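PDB 4IVN: transcriptional regulator from Vibrio vulnificus, which binds N-acetylmannosamine 6-phosphate and acts as the NanR repressor of the nan operon for sialic acid catabolism, probably by binding its regulatory DNA. Local coordinates for residues A[16-21]-A[56-61]; A[27-32]-A[42-47]; A[31-36]-A[76-81]; A[62-67]-A[71-76]; A[211-216]-A[220-225]. One frame throughout, in Å; residues are numbered along the deposited sequence.

Contact 1. Residues A[16-21]-A[56-61]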
# COMPACT_ATOMS: atom_id res chain seq x y z
N GLU A 16 -36.79 27.69 -3.32
CA GLU A 16 -38.09 28.17 -3.80
C GLU A 16 -38.16 28.19 -5.34
O GLU A 16 -39.05 27.56 -5.93
CB GLU A 16 -38.42 29.54 -3.19
CG GLU A 16 -38.76 29.50 -1.71
CD GLU A 16 -40.14 28.90 -1.45
OE1 GLU A 16 -40.74 29.25 -0.39
OE2 GLU A 16 -40.64 28.09 -2.28
N PRO A 17 -37.19 28.89 -5.99
CA PRO A 17 -37.19 28.92 -7.46
C PRO A 17 -36.94 27.57 -8.18
O PRO A 17 -37.16 27.50 -9.39
CB PRO A 17 -36.05 29.90 -7.81
CG PRO A 17 -35.17 29.95 -6.60
CD PRO A 17 -36.09 29.73 -5.43
N PHE A 18 -36.51 26.52 -7.47
CA PHE A 18 -36.26 25.21 -8.11
C PHE A 18 -37.55 24.50 -8.50
O PHE A 18 -38.54 24.53 -7.73
CB PHE A 18 -35.48 24.25 -7.20
CG PHE A 18 -34.08 24.70 -6.85
CD1 PHE A 18 -33.44 25.74 -7.56
CD2 PHE A 18 -33.37 24.06 -5.83
CE1 PHE A 18 -32.15 26.14 -7.24
CE2 PHE A 18 -32.07 24.46 -5.50
CZ PHE A 18 -31.46 25.50 -6.22
N SER A 19 -37.50 23.82 -9.66
CA SER A 19 -38.52 22.88 -10.14
C SER A 19 -38.74 21.68 -9.21
O SER A 19 -37.89 21.40 -8.37
CB SER A 19 -38.11 22.34 -11.52
OG SER A 19 -37.02 21.41 -11.41
N LYS A 20 -39.85 20.97 -9.39
CA LYS A 20 -40.15 19.76 -8.60
C LYS A 20 -39.00 18.74 -8.68
O LYS A 20 -38.60 18.17 -7.66
CB LYS A 20 -41.48 19.07 -9.00
CG LYS A 20 -41.76 17.85 -8.11
CD LYS A 20 -43.22 17.50 -7.92
CE LYS A 20 -43.52 16.14 -8.53
NZ LYS A 20 -44.88 15.66 -8.16
N LYS A 21 -38.50 18.49 -9.88
CA LYS A 21 -37.52 17.45 -10.06
C LYS A 21 -36.25 17.82 -9.24
O LYS A 21 -35.72 17.00 -8.45
CB LYS A 21 -37.23 17.23 -11.55
CG LYS A 21 -36.74 15.82 -11.90
CD LYS A 21 -37.13 15.41 -13.33
CE LYS A 21 -36.09 14.52 -14.04
NZ LYS A 21 -35.52 13.29 -13.40
N VAL A 56 -26.66 17.27 -11.77
CA VAL A 56 -25.71 18.25 -12.27
C VAL A 56 -26.37 19.63 -12.35
O VAL A 56 -25.79 20.64 -11.91
CB VAL A 56 -25.12 17.87 -13.66
CG1 VAL A 56 -24.26 18.99 -14.17
CG2 VAL A 56 -24.27 16.59 -13.62
N ARG A 57 -27.60 19.68 -12.90
CA ARG A 57 -28.29 20.93 -13.03
C ARG A 57 -28.52 21.57 -11.68
O ARG A 57 -28.29 22.77 -11.52
CB ARG A 57 -29.61 20.80 -13.85
CG ARG A 57 -30.10 22.11 -14.44
CD ARG A 57 -31.39 21.94 -15.25
NE ARG A 57 -31.77 20.53 -15.32
CZ ARG A 57 -33.00 20.05 -15.17
NH1 ARG A 57 -34.02 20.88 -14.95
NH2 ARG A 57 -33.21 18.73 -15.23
N LEU A 58 -28.92 20.79 -10.68
CA LEU A 58 -29.01 21.34 -9.32
C LEU A 58 -27.65 21.97 -8.89
O LEU A 58 -27.55 23.15 -8.50
CB LEU A 58 -29.47 20.24 -8.33
CG LEU A 58 -29.50 20.60 -6.85
CD1 LEU A 58 -30.52 21.68 -6.62
CD2 LEU A 58 -29.85 19.45 -5.93
N CYS A 59 -26.57 21.15 -8.96
CA CYS A 59 -25.24 21.62 -8.68
C CYS A 59 -24.94 22.94 -9.39
O CYS A 59 -24.52 23.90 -8.72
CB CYS A 59 -24.17 20.51 -8.99
SG CYS A 59 -24.50 19.16 -7.81
N ARG A 60 -25.12 23.01 -10.70
CA ARG A 60 -24.74 24.25 -11.37
C ARG A 60 -25.69 25.42 -11.05
O ARG A 60 -25.23 26.56 -10.93
CB ARG A 60 -24.62 24.04 -12.87
CG ARG A 60 -23.56 23.03 -13.20
CD ARG A 60 -23.37 22.90 -14.69
NE ARG A 60 -22.29 21.92 -14.91
CZ ARG A 60 -22.17 21.11 -15.96
NH1 ARG A 60 -23.06 21.13 -16.94
NH2 ARG A 60 -21.13 20.26 -16.04
N ASP A 61 -26.97 25.12 -10.82
CA ASP A 61 -27.93 26.16 -10.47
C ASP A 61 -27.48 26.80 -9.19
O ASP A 61 -27.80 27.98 -8.91
CB ASP A 61 -29.35 25.60 -10.29
CG ASP A 61 -30.05 25.38 -11.61
OD1 ASP A 61 -29.46 25.67 -12.67
OD2 ASP A 61 -31.20 24.91 -11.59
O HOH W 1 -36.41 20.48 -13.71
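Phe18 and Leu58 meet at about a right angle, the leucine methyl CD1 lying 3.4 Å from CE2 of the ring and also near CD2 and CZ. The approach is oblique to the ring plane. With CG anti to the carbonyl carbon (chi1 -64°), Phe18 sends its ring from the loop ahead of helix 20-36 toward helix 52-61. Leu58 has CG anti to its backbone N (chi1 175°), which brings one branch to the phenylalanine, while its side chain also packs on Val25 and Ile29 of helix 20-36. Asp61, one turn further on, slides past the same ring in the opposite direction; its CB comes within 4.2 Å of Phe18 CE1, and carboxylate and ring planes lie 39° apart.

A water makes the polar link. It lies 2.6 Å from Ser19 OG and accepts a hydrogen bond of 2.7 Å from Arg57 NH1. The same serine is the N-cap of helix 20-36, its OG making a weak bond to the backbone N of Leu22.

In the rpiR-family helix-turn-helix domain, the contact pairs a hydrocarbon patch with a water bridge. The ring and Leu58 join the helix start to the buried core without any direct hydrogen bond between the two segments. Their polar link runs through one water, and Lys21 NZ adds a weak hydrogen bond to Thr54 OG1, earlier on helix 52-61.

Contact 2. Residues A[27-32]-A[42-47]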
# COMPACT_ATOMS: atom_id res chain seq x y z
N ASP A 27 -34.07 18.16 -1.62
CA ASP A 27 -34.63 17.61 -0.34
C ASP A 27 -33.87 16.40 0.20
O ASP A 27 -33.64 16.29 1.44
CB ASP A 27 -36.10 17.22 -0.49
CG ASP A 27 -37.04 18.39 -0.32
OD1 ASP A 27 -36.67 19.37 0.36
OD2 ASP A 27 -38.18 18.35 -0.85
N TYR A 28 -33.53 15.49 -0.70
CA TYR A 28 -32.71 14.33 -0.34
C TYR A 28 -31.37 14.78 0.24
O TYR A 28 -30.92 14.25 1.25
CB TYR A 28 -32.51 13.36 -1.52
CG TYR A 28 -31.67 12.14 -1.18
CD1 TYR A 28 -32.27 10.92 -0.86
CD2 TYR A 28 -30.25 12.20 -1.20
CE1 TYR A 28 -31.48 9.79 -0.53
CE2 TYR A 28 -29.48 11.08 -0.88
CZ TYR A 28 -30.10 9.88 -0.55
OH TYR A 28 -29.32 8.79 -0.22
N ILE A 29 -30.73 15.78 -0.37
CA ILE A 29 -29.45 16.22 0.14
C ILE A 29 -29.59 16.87 1.52
O ILE A 29 -28.75 16.63 2.41
CB ILE A 29 -28.77 17.20 -0.84
CG1 ILE A 29 -28.49 16.49 -2.18
CG2 ILE A 29 -27.42 17.60 -0.27
CD1 ILE A 29 -28.10 17.39 -3.36
N LEU A 30 -30.59 17.74 1.68
CA LEU A 30 -30.81 18.48 2.93
C LEU A 30 -31.05 17.49 4.08
O LEU A 30 -30.73 17.79 5.25
CB LEU A 30 -32.02 19.45 2.83
CG LEU A 30 -31.79 20.82 2.15
CD1 LEU A 30 -33.13 21.54 1.80
CD2 LEU A 30 -30.88 21.69 3.01
N GLU A 31 -31.64 16.33 3.75
CA GLU A 31 -31.95 15.32 4.74
C GLU A 31 -30.86 14.32 4.97
O GLU A 31 -30.88 13.67 5.99
CB GLU A 31 -33.27 14.60 4.48
CG GLU A 31 -34.45 15.54 4.62
CD GLU A 31 -35.64 15.20 3.74
OE1 GLU A 31 -35.99 14.01 3.60
OE2 GLU A 31 -36.26 16.15 3.22
N ASN A 32 -29.92 14.19 4.03
CA ASN A 32 -28.96 13.05 4.07
C ASN A 32 -27.53 13.49 3.96
O ASN A 32 -26.65 12.74 3.50
CB ASN A 32 -29.28 12.06 2.95
CG ASN A 32 -30.61 11.40 3.14
OD1 ASN A 32 -30.74 10.56 4.00
ND2 ASN A 32 -31.61 11.82 2.37
N THR A 42 -23.45 8.94 -9.42
CA THR A 42 -24.24 7.74 -9.87
C THR A 42 -25.14 7.29 -8.70
O THR A 42 -26.33 7.03 -8.88
CB THR A 42 -23.35 6.55 -10.37
OG1 THR A 42 -22.26 7.05 -11.15
CG2 THR A 42 -24.12 5.53 -11.20
N ASP A 43 -24.63 7.36 -7.49
CA ASP A 43 -25.48 7.07 -6.28
C ASP A 43 -26.55 8.11 -6.04
O ASP A 43 -27.72 7.77 -5.80
CB ASP A 43 -24.65 7.12 -4.99
CG ASP A 43 -23.72 5.92 -4.84
OD1 ASP A 43 -24.14 4.76 -5.12
OD2 ASP A 43 -22.58 6.14 -4.37
N LEU A 44 -26.17 9.38 -6.06
CA LEU A 44 -27.16 10.47 -5.78
C LEU A 44 -28.34 10.40 -6.76
O LEU A 44 -29.51 10.58 -6.37
CB LEU A 44 -26.50 11.83 -5.91
CG LEU A 44 -27.39 12.99 -5.50
CD1 LEU A 44 -28.06 12.73 -4.16
CD2 LEU A 44 -26.61 14.28 -5.48
N ALA A 45 -28.01 10.12 -8.03
CA ALA A 45 -29.00 9.91 -9.06
C ALA A 45 -29.91 8.73 -8.78
O ALA A 45 -31.17 8.87 -8.82
CB ALA A 45 -28.35 9.80 -10.44
N ARG A 46 -29.33 7.58 -8.47
CA ARG A 46 -30.12 6.41 -8.10
C ARG A 46 -30.97 6.62 -6.87
O ARG A 46 -32.15 6.28 -6.85
CB ARG A 46 -29.20 5.22 -7.79
CG ARG A 46 -28.46 4.61 -8.95
CD ARG A 46 -27.50 3.55 -8.40
NE ARG A 46 -28.10 2.20 -8.34
CZ ARG A 46 -28.55 1.58 -7.24
NH1 ARG A 46 -28.50 2.13 -6.02
NH2 ARG A 46 -29.03 0.38 -7.36
N ASN A 47 -30.35 7.09 -5.79
CA ASN A 47 -31.09 7.25 -4.54
C ASN A 47 -32.26 8.24 -4.64
O ASN A 47 -33.18 8.20 -3.83
CB ASN A 47 -30.15 7.71 -3.46
CG ASN A 47 -29.07 6.70 -3.19
OD1 ASN A 47 -29.27 5.49 -3.44
ND2 ASN A 47 -27.93 7.16 -2.71
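Tyr28 OH is held by a hydrogen bond from Gln39 NE2, and Asn47 ND2 lies 3.3 Å from the same hydroxyl. Gln39 OE1 in turn takes a weak hydrogen bond from Asn47 ND2, so one glutamine side chain serves both polar ends. The CB of Asn47 approaches the phenol obliquely, 3.6 Å from Tyr28 CZ, with amide and ring planes 30° apart. Having CG anti to the backbone N (chi1 -180°), the tyrosine extends toward helix 41-48.

One face of its ring carries Asn32 ND2, 3.3 Å above the plane and over the centre. That amide is fixed by a 2.8 Å hydrogen bond to Tyr28 O, received in the carbonyl plane on a lone pair.

Leu44 supplies the apolar half with both branches: CD1 is 3.7 Å from Tyr28 CD2, and CD2 is 4.0 Å from Ile29 CD1, the isoleucine meeting it at about a right angle.

The axes of the two short helical segments pass 11.3 Å apart at 108°, so the helices cross rather than run side by side within the helix-turn-helix domain. Leu44 also packs on Val55 of helix 52-61 and Tyr67 of helix 67-78, while Ile29 reaches Leu58, Phe70 and, on helix 7-13, Leu11.

Contact 3. Residues A[31-36]-A[76-81]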
# COMPACT_ATOMS: atom_id res chain seq x y z
N GLU A 31 -31.64 16.33 3.75
CA GLU A 31 -31.95 15.32 4.74
C GLU A 31 -30.86 14.32 4.97
O GLU A 31 -30.88 13.67 5.99
CB GLU A 31 -33.27 14.60 4.48
CG GLU A 31 -34.45 15.54 4.62
CD GLU A 31 -35.64 15.20 3.74
OE1 GLU A 31 -35.99 14.01 3.60
OE2 GLU A 31 -36.26 16.15 3.22
N ASN A 32 -29.92 14.19 4.03
CA ASN A 32 -28.96 13.05 4.07
C ASN A 32 -27.53 13.49 3.96
O ASN A 32 -26.65 12.74 3.50
CB ASN A 32 -29.28 12.06 2.95
CG ASN A 32 -30.61 11.40 3.14
OD1 ASN A 32 -30.74 10.56 4.00
ND2 ASN A 32 -31.61 11.82 2.37
N ALA A 33 -27.34 14.76 4.27
CA ALA A 33 -26.17 15.51 3.82
C ALA A 33 -24.88 14.89 4.29
O ALA A 33 -23.90 14.83 3.53
CB ALA A 33 -26.24 16.97 4.24
N HIS A 34 -24.85 14.42 5.53
CA HIS A 34 -23.68 13.71 6.01
C HIS A 34 -23.31 12.56 5.09
O HIS A 34 -22.12 12.38 4.73
CB HIS A 34 -23.80 13.23 7.48
CG HIS A 34 -22.66 12.29 7.90
ND1 HIS A 34 -21.59 12.73 8.59
CD2 HIS A 34 -22.44 10.92 7.63
CE1 HIS A 34 -20.74 11.68 8.78
NE2 HIS A 34 -21.27 10.58 8.21
N ASP A 35 -24.29 11.74 4.72
CA ASP A 35 -23.95 10.58 3.86
C ASP A 35 -23.67 10.93 2.36
O ASP A 35 -22.93 10.21 1.68
CB ASP A 35 -25.01 9.48 3.92
CG ASP A 35 -24.56 8.20 3.22
OD1 ASP A 35 -23.52 7.62 3.62
OD2 ASP A 35 -25.20 7.80 2.21
N VAL A 36 -24.24 12.03 1.88
CA VAL A 36 -24.07 12.43 0.52
C VAL A 36 -22.55 12.67 0.24
O VAL A 36 -22.10 12.51 -0.90
CB VAL A 36 -24.96 13.65 0.11
CG1 VAL A 36 -24.58 14.22 -1.28
CG2 VAL A 36 -26.44 13.27 0.10
N VAL A 76 -16.90 20.44 3.34
CA VAL A 76 -16.26 21.55 4.05
C VAL A 76 -17.32 22.24 4.91
O VAL A 76 -17.02 22.55 6.08
CB VAL A 76 -15.61 22.55 3.09
CG1 VAL A 76 -15.12 23.81 3.83
CG2 VAL A 76 -14.45 21.88 2.38
N ASP A 77 -18.55 22.39 4.38
CA ASP A 77 -19.64 23.09 5.07
C ASP A 77 -20.04 22.27 6.32
O ASP A 77 -20.19 22.83 7.44
CB ASP A 77 -20.82 23.33 4.11
CG ASP A 77 -21.75 24.47 4.55
OD1 ASP A 77 -21.27 25.49 5.16
OD2 ASP A 77 -22.99 24.36 4.26
N LEU A 78 -20.15 20.95 6.17
CA LEU A 78 -20.44 20.07 7.31
C LEU A 78 -19.36 20.11 8.38
O LEU A 78 -19.63 19.99 9.57
CB LEU A 78 -20.65 18.63 6.82
CG LEU A 78 -22.00 18.36 6.11
CD1 LEU A 78 -22.05 16.95 5.56
CD2 LEU A 78 -23.17 18.60 7.04
N SER A 79 -18.12 20.22 7.92
CA SER A 79 -16.91 20.18 8.74
C SER A 79 -16.90 21.02 10.01
O SER A 79 -16.19 20.69 10.99
CB SER A 79 -15.75 20.67 7.90
OG SER A 79 -14.78 19.67 7.89
N GLN A 80 -17.63 22.13 10.00
CA GLN A 80 -17.69 23.00 11.16
C GLN A 80 -18.65 22.46 12.24
O GLN A 80 -19.02 23.20 13.15
CB GLN A 80 -18.06 24.42 10.76
CG GLN A 80 -17.71 24.76 9.32
CD GLN A 80 -18.83 25.51 8.61
OE1 GLN A 80 -18.68 25.92 7.47
NE2 GLN A 80 -19.96 25.68 9.29
N THR A 81 -19.04 21.18 12.12
CA THR A 81 -19.78 20.47 13.18
C THR A 81 -19.44 18.98 13.21
O THR A 81 -20.33 18.12 13.23
CB THR A 81 -21.31 20.64 13.04
OG1 THR A 81 -21.69 20.52 11.66
CG2 THR A 81 -21.79 21.99 13.62
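Leu78 reaches Ala33 and His34 through a single methyl, CD1, and the contact is entirely one of van der Waals packing. CD1 lies 3.5 Å from Ala33 O and 3.7 Å from His34 CA, so the methyl rests mainly against backbone; the nearest side-chain carbon, Ala33 CB, is 4.4 Å away. The leucine has CG anti to its carbonyl carbon (chi1 -75°), and its CB points toward helix 20-36. His34 contributes its backbone more than its imidazole.

No hydrogen bond crosses between the two segments. Within 76-81, Leu78 O accepts two bonds from Thr81: its backbone N at 2.9 Å closes a type I beta turn running from Leu78 to Thr81, and OG1 at 3.0 Å comes in tilted 18° from the carbonyl plane. Thr81 is poorly ordered, so both bonds deserve caution. In the other segment, Val36 N bonds to Asn32 O at 3.0 Å where helix 20-36 is kinked; neither His34 N nor Asp35 N makes the regular helical bond, and Asp35 N has only a weak one to Asn32 O.

This surface contact joins the C-terminal parts of helices 20-36 and 67-78. Helix 7-13 packs alongside, with Leu8 touching both Ala33 and Leu78, and Asp77 OD2 accepts hydrogen bonds from the backbone N of Asn6 and Leu8. Val76 packs on Gln266 of the second subunit.

Contact 4. Residues A[62-67]-A[71-76]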
# COMPACT_ATOMS: atom_id res chain seq x y z
N MET A 62 -26.74 26.04 -8.40
CA MET A 62 -26.36 26.54 -7.08
C MET A 62 -25.04 27.21 -7.17
O MET A 62 -24.51 27.62 -6.14
CB MET A 62 -26.29 25.43 -6.07
CG MET A 62 -27.53 24.58 -6.05
SD MET A 62 -27.73 24.47 -4.30
CE MET A 62 -28.41 26.13 -4.06
N GLY A 63 -24.52 27.36 -8.39
CA GLY A 63 -23.30 28.10 -8.61
C GLY A 63 -22.03 27.25 -8.51
O GLY A 63 -20.95 27.79 -8.38
N TYR A 64 -22.16 25.93 -8.56
CA TYR A 64 -20.96 25.07 -8.54
C TYR A 64 -20.67 24.61 -9.94
O TYR A 64 -21.54 24.76 -10.79
CB TYR A 64 -21.17 23.85 -7.64
CG TYR A 64 -21.29 24.29 -6.23
CD1 TYR A 64 -20.16 24.55 -5.46
CD2 TYR A 64 -22.54 24.54 -5.69
CE1 TYR A 64 -20.27 25.03 -4.16
CE2 TYR A 64 -22.67 25.02 -4.39
CZ TYR A 64 -21.53 25.27 -3.65
OH TYR A 64 -21.73 25.70 -2.36
N LYS A 65 -19.48 24.06 -10.17
CA LYS A 65 -19.12 23.60 -11.51
C LYS A 65 -19.80 22.30 -11.86
O LYS A 65 -19.95 21.98 -13.07
CB LYS A 65 -17.61 23.45 -11.68
CG LYS A 65 -16.94 24.78 -11.91
CD LYS A 65 -15.78 24.98 -10.97
CE LYS A 65 -15.52 26.47 -10.84
NZ LYS A 65 -15.38 26.86 -9.40
N GLY A 66 -20.24 21.55 -10.84
CA GLY A 66 -20.69 20.17 -11.07
C GLY A 66 -20.82 19.43 -9.75
O GLY A 66 -20.70 20.04 -8.68
N TYR A 67 -21.06 18.11 -9.81
CA TYR A 67 -21.33 17.35 -8.59
C TYR A 67 -20.11 17.32 -7.68
O TYR A 67 -20.21 17.52 -6.45
CB TYR A 67 -21.76 15.92 -8.95
CG TYR A 67 -21.94 15.11 -7.73
CD1 TYR A 67 -23.00 15.40 -6.86
CD2 TYR A 67 -20.98 14.13 -7.35
CE1 TYR A 67 -23.17 14.69 -5.67
CE2 TYR A 67 -21.16 13.40 -6.16
CZ TYR A 67 -22.28 13.67 -5.34
OH TYR A 67 -22.50 13.06 -4.11
N ARG A 71 -19.99 18.55 -3.97
CA ARG A 71 -19.82 17.59 -2.88
C ARG A 71 -18.64 18.05 -1.97
O ARG A 71 -18.68 17.94 -0.77
CB ARG A 71 -19.55 16.21 -3.45
CG ARG A 71 -19.76 15.10 -2.40
CD ARG A 71 -19.41 13.77 -3.08
NE ARG A 71 -17.95 13.63 -3.09
CZ ARG A 71 -17.26 12.47 -2.99
NH1 ARG A 71 -17.89 11.30 -2.92
NH2 ARG A 71 -15.91 12.48 -3.03
N MET A 72 -17.57 18.57 -2.59
CA MET A 72 -16.44 19.13 -1.81
C MET A 72 -16.92 20.29 -0.88
O MET A 72 -16.61 20.30 0.34
CB MET A 72 -15.41 19.70 -2.81
CG MET A 72 -14.16 20.36 -2.20
SD MET A 72 -12.93 19.12 -1.60
CE MET A 72 -13.34 19.28 0.13
N ALA A 73 -17.66 21.27 -1.45
CA ALA A 73 -18.20 22.36 -0.58
C ALA A 73 -19.06 21.77 0.51
O ALA A 73 -19.09 22.26 1.68
CB ALA A 73 -19.02 23.35 -1.38
N LEU A 74 -19.83 20.76 0.13
CA LEU A 74 -20.69 20.15 1.12
C LEU A 74 -19.87 19.66 2.33
O LEU A 74 -20.22 19.96 3.52
CB LEU A 74 -21.51 19.00 0.50
CG LEU A 74 -22.34 18.21 1.52
CD1 LEU A 74 -23.41 19.12 2.20
CD2 LEU A 74 -23.04 17.05 0.86
N ALA A 75 -18.78 18.92 2.04
CA ALA A 75 -18.01 18.27 3.12
C ALA A 75 -17.36 19.37 3.99
O ALA A 75 -17.30 19.27 5.21
CB ALA A 75 -16.95 17.26 2.55
N VAL A 76 -16.90 20.44 3.34
CA VAL A 76 -16.26 21.55 4.05
C VAL A 76 -17.32 22.24 4.91
O VAL A 76 -17.02 22.55 6.08
CB VAL A 76 -15.61 22.55 3.09
CG1 VAL A 76 -15.12 23.81 3.83
CG2 VAL A 76 -14.45 21.88 2.38
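The polar bond between Tyr67 and Arg71 closes the first turn of helix 67-78: Arg71 N donates to Tyr67 O over 2.7 Å. Gly66 occupies the N-cap position just before it. Upstream, Gly63 has positive phi (90°) and is the C-prime residue of a Schellman motif that ends helix 52-61, pairing Tyr64 N with Cys59 O and Gly63 N with Arg60 O.

Van der Waals packing comes from two tyrosines. Arg71 CB lies over one face of the Tyr67 ring, 4.1 Å above the plane and offset toward the rim, while CD approaches the hydroxyl end, 3.3 Å from Tyr67 OH. The arginine chain is bent at chi3 (79°), and its guanidinium meets the ring obliquely, the two planes 57° apart. Tyr64 reaches further along the helix, where its CE1 meets Ala73 CB obliquely at 3.5 Å.

Arg71 also packs on Pro231 of the ligand pocket, the nearest atoms of its side chain about 5 Å from bound ManNAc-6P. The polar ends of Tyr67 and Arg71 converge on a shared acceptor: Tyr67 OH and Arg71 NH1 both hydrogen-bond to Gln39 O. The loop beyond helix 20-36 is thus gripped by two side chains one helical turn apart, and the two donors would probably fix the direction of that carbonyl.

Contact 5. Residues A[211-216]-A[220-225]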
# COMPACT_ATOMS: atom_id res chain seq x y z
N ASN A 211 -20.11 0.82 -4.78
CA ASN A 211 -20.86 0.00 -5.74
C ASN A 211 -21.23 0.65 -7.05
O ASN A 211 -21.18 -0.02 -8.08
CB ASN A 211 -22.09 -0.62 -5.05
CG ASN A 211 -21.65 -1.59 -4.00
OD1 ASN A 211 -21.09 -2.63 -4.32
ND2 ASN A 211 -21.74 -1.19 -2.75
N HIS A 212 -21.64 1.93 -7.02
CA HIS A 212 -22.05 2.58 -8.28
C HIS A 212 -21.30 3.83 -8.56
O HIS A 212 -21.13 4.68 -7.67
CB HIS A 212 -23.52 2.90 -8.24
CG HIS A 212 -24.37 1.71 -7.83
ND1 HIS A 212 -24.82 0.80 -8.74
CD2 HIS A 212 -24.86 1.31 -6.60
CE1 HIS A 212 -25.51 -0.15 -8.09
NE2 HIS A 212 -25.56 0.18 -6.79
N SER A 213 -20.89 4.03 -9.80
CA SER A 213 -19.97 5.11 -10.03
C SER A 213 -19.90 5.14 -11.54
O SER A 213 -20.30 4.17 -12.18
CB SER A 213 -18.60 4.75 -9.38
OG SER A 213 -17.83 3.93 -10.32
N PRO A 214 -19.37 6.24 -12.13
CA PRO A 214 -19.11 6.30 -13.58
C PRO A 214 -18.30 5.09 -14.10
O PRO A 214 -18.48 4.58 -15.26
CB PRO A 214 -18.25 7.56 -13.69
CG PRO A 214 -18.75 8.47 -12.59
CD PRO A 214 -19.18 7.56 -11.46
N LEU A 215 -17.35 4.65 -13.28
CA LEU A 215 -16.51 3.51 -13.62
C LEU A 215 -17.28 2.20 -13.70
O LEU A 215 -16.99 1.30 -14.53
CB LEU A 215 -15.26 3.46 -12.68
CG LEU A 215 -14.16 2.39 -12.95
CD1 LEU A 215 -13.55 2.60 -14.32
CD2 LEU A 215 -12.99 2.49 -11.90
N SER A 216 -18.32 2.03 -12.88
CA SER A 216 -19.02 0.73 -12.98
C SER A 216 -19.66 0.44 -14.32
O SER A 216 -19.70 -0.70 -14.74
CB SER A 216 -19.97 0.46 -11.80
OG SER A 216 -20.75 1.58 -11.65
N THR A 220 -16.01 -4.82 -16.63
CA THR A 220 -16.46 -6.19 -16.91
C THR A 220 -16.81 -6.84 -15.56
O THR A 220 -17.72 -7.63 -15.48
CB THR A 220 -15.42 -7.02 -17.72
OG1 THR A 220 -14.97 -6.24 -18.84
CG2 THR A 220 -15.96 -8.33 -18.31
N GLU A 221 -15.98 -6.59 -14.54
CA GLU A 221 -16.18 -7.08 -13.20
C GLU A 221 -15.82 -5.99 -12.18
O GLU A 221 -15.06 -5.07 -12.52
CB GLU A 221 -15.22 -8.26 -12.92
CG GLU A 221 -15.19 -9.40 -13.97
CD GLU A 221 -16.39 -10.38 -13.97
OE1 GLU A 221 -17.29 -10.24 -13.08
OE2 GLU A 221 -16.41 -11.33 -14.86
N MET A 222 -16.26 -6.11 -10.93
CA MET A 222 -15.86 -5.11 -9.92
C MET A 222 -15.59 -5.84 -8.61
O MET A 222 -16.30 -6.77 -8.29
CB MET A 222 -17.03 -4.17 -9.60
CG MET A 222 -17.10 -2.88 -10.40
SD MET A 222 -17.56 -1.46 -9.33
CE MET A 222 -17.08 -0.12 -10.42
N LEU A 223 -14.62 -5.40 -7.84
CA LEU A 223 -14.49 -5.89 -6.45
C LEU A 223 -14.58 -4.59 -5.66
O LEU A 223 -14.02 -3.62 -6.09
CB LEU A 223 -13.17 -6.60 -6.20
CG LEU A 223 -13.01 -7.99 -6.80
CD1 LEU A 223 -11.74 -8.65 -6.31
CD2 LEU A 223 -14.23 -8.88 -6.55
N VAL A 224 -15.37 -4.59 -4.60
CA VAL A 224 -15.68 -3.40 -3.83
C VAL A 224 -15.16 -3.53 -2.42
O VAL A 224 -15.56 -4.41 -1.70
CB VAL A 224 -17.21 -3.16 -3.85
CG1 VAL A 224 -17.63 -2.03 -2.89
CG2 VAL A 224 -17.64 -2.90 -5.31
N ALA A 225 -14.29 -2.64 -2.00
CA ALA A 225 -13.78 -2.62 -0.59
C ALA A 225 -14.70 -1.71 0.24
O ALA A 225 -15.34 -0.79 -0.33
CB ALA A 225 -12.32 -2.02 -0.65
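The flat amide of Asn211 lies across the two methyls of Val224, the side chains meeting at about a right angle. Its OD1 is 3.6 Å from CG2 and 3.8 Å from CG1 of the valine, whereas ND2 stays further off, 4.2 Å from CG1. Asn211 belongs to the loop that follows strand 204-208 in the parallel sheet of the SIS domain, and Val224 to strand 221-224, which is outermost in that sheet within the chain.

Further along, the loop folds into an ST motif. Ser213 OG accepts a hydrogen bond from Ser216 N, and Ser216 OG returns one of 2.7 Å to Ser213 O, in the carbonyl plane on a lone pair. With chi1 of 49° the Ser216 hydroxyl sits between its own N and carbonyl carbon, turned back to Ser213.

Leu215, alongside, packs on Ser182 of the ligand pocket. The loop also meets the helix-turn-helix domain, where His212 O accepts from Thr40 OG1.

Met222 enters beside this turn from the strand, its chain bent at chi2 (-138°). The terminal methyl CE lies against Ser216, although the 3.3 Å from Met222 CE to Ser216 CB is shorter than usual for carbons and doubtful; Met222 SD stands 4.1 Å from Asn211 O.

In the fold
From the N terminus, contact 1 closes a loop from the start of helix 20-36 to helix 52-61, and contact 2 falls wholly within that loop. Contact 3 sets out from the end of helix 20-36, sharing Glu31 and Asn32 with contact 2, and crosses contact 1. The short loop of contact 4 lies inside contact 3, and they share Val76. Leu58 on Ile29 joins contacts 1 and 2; Leu44 on Tyr67 joins contacts 2 and 4. Together these four tie the helices of the helix-turn-helix domain to one another. Contact 5 follows separately in the SIS domain, yet its residues His212 to Pro214 pack against helix 41-48 of contact 2, bringing the two domains together.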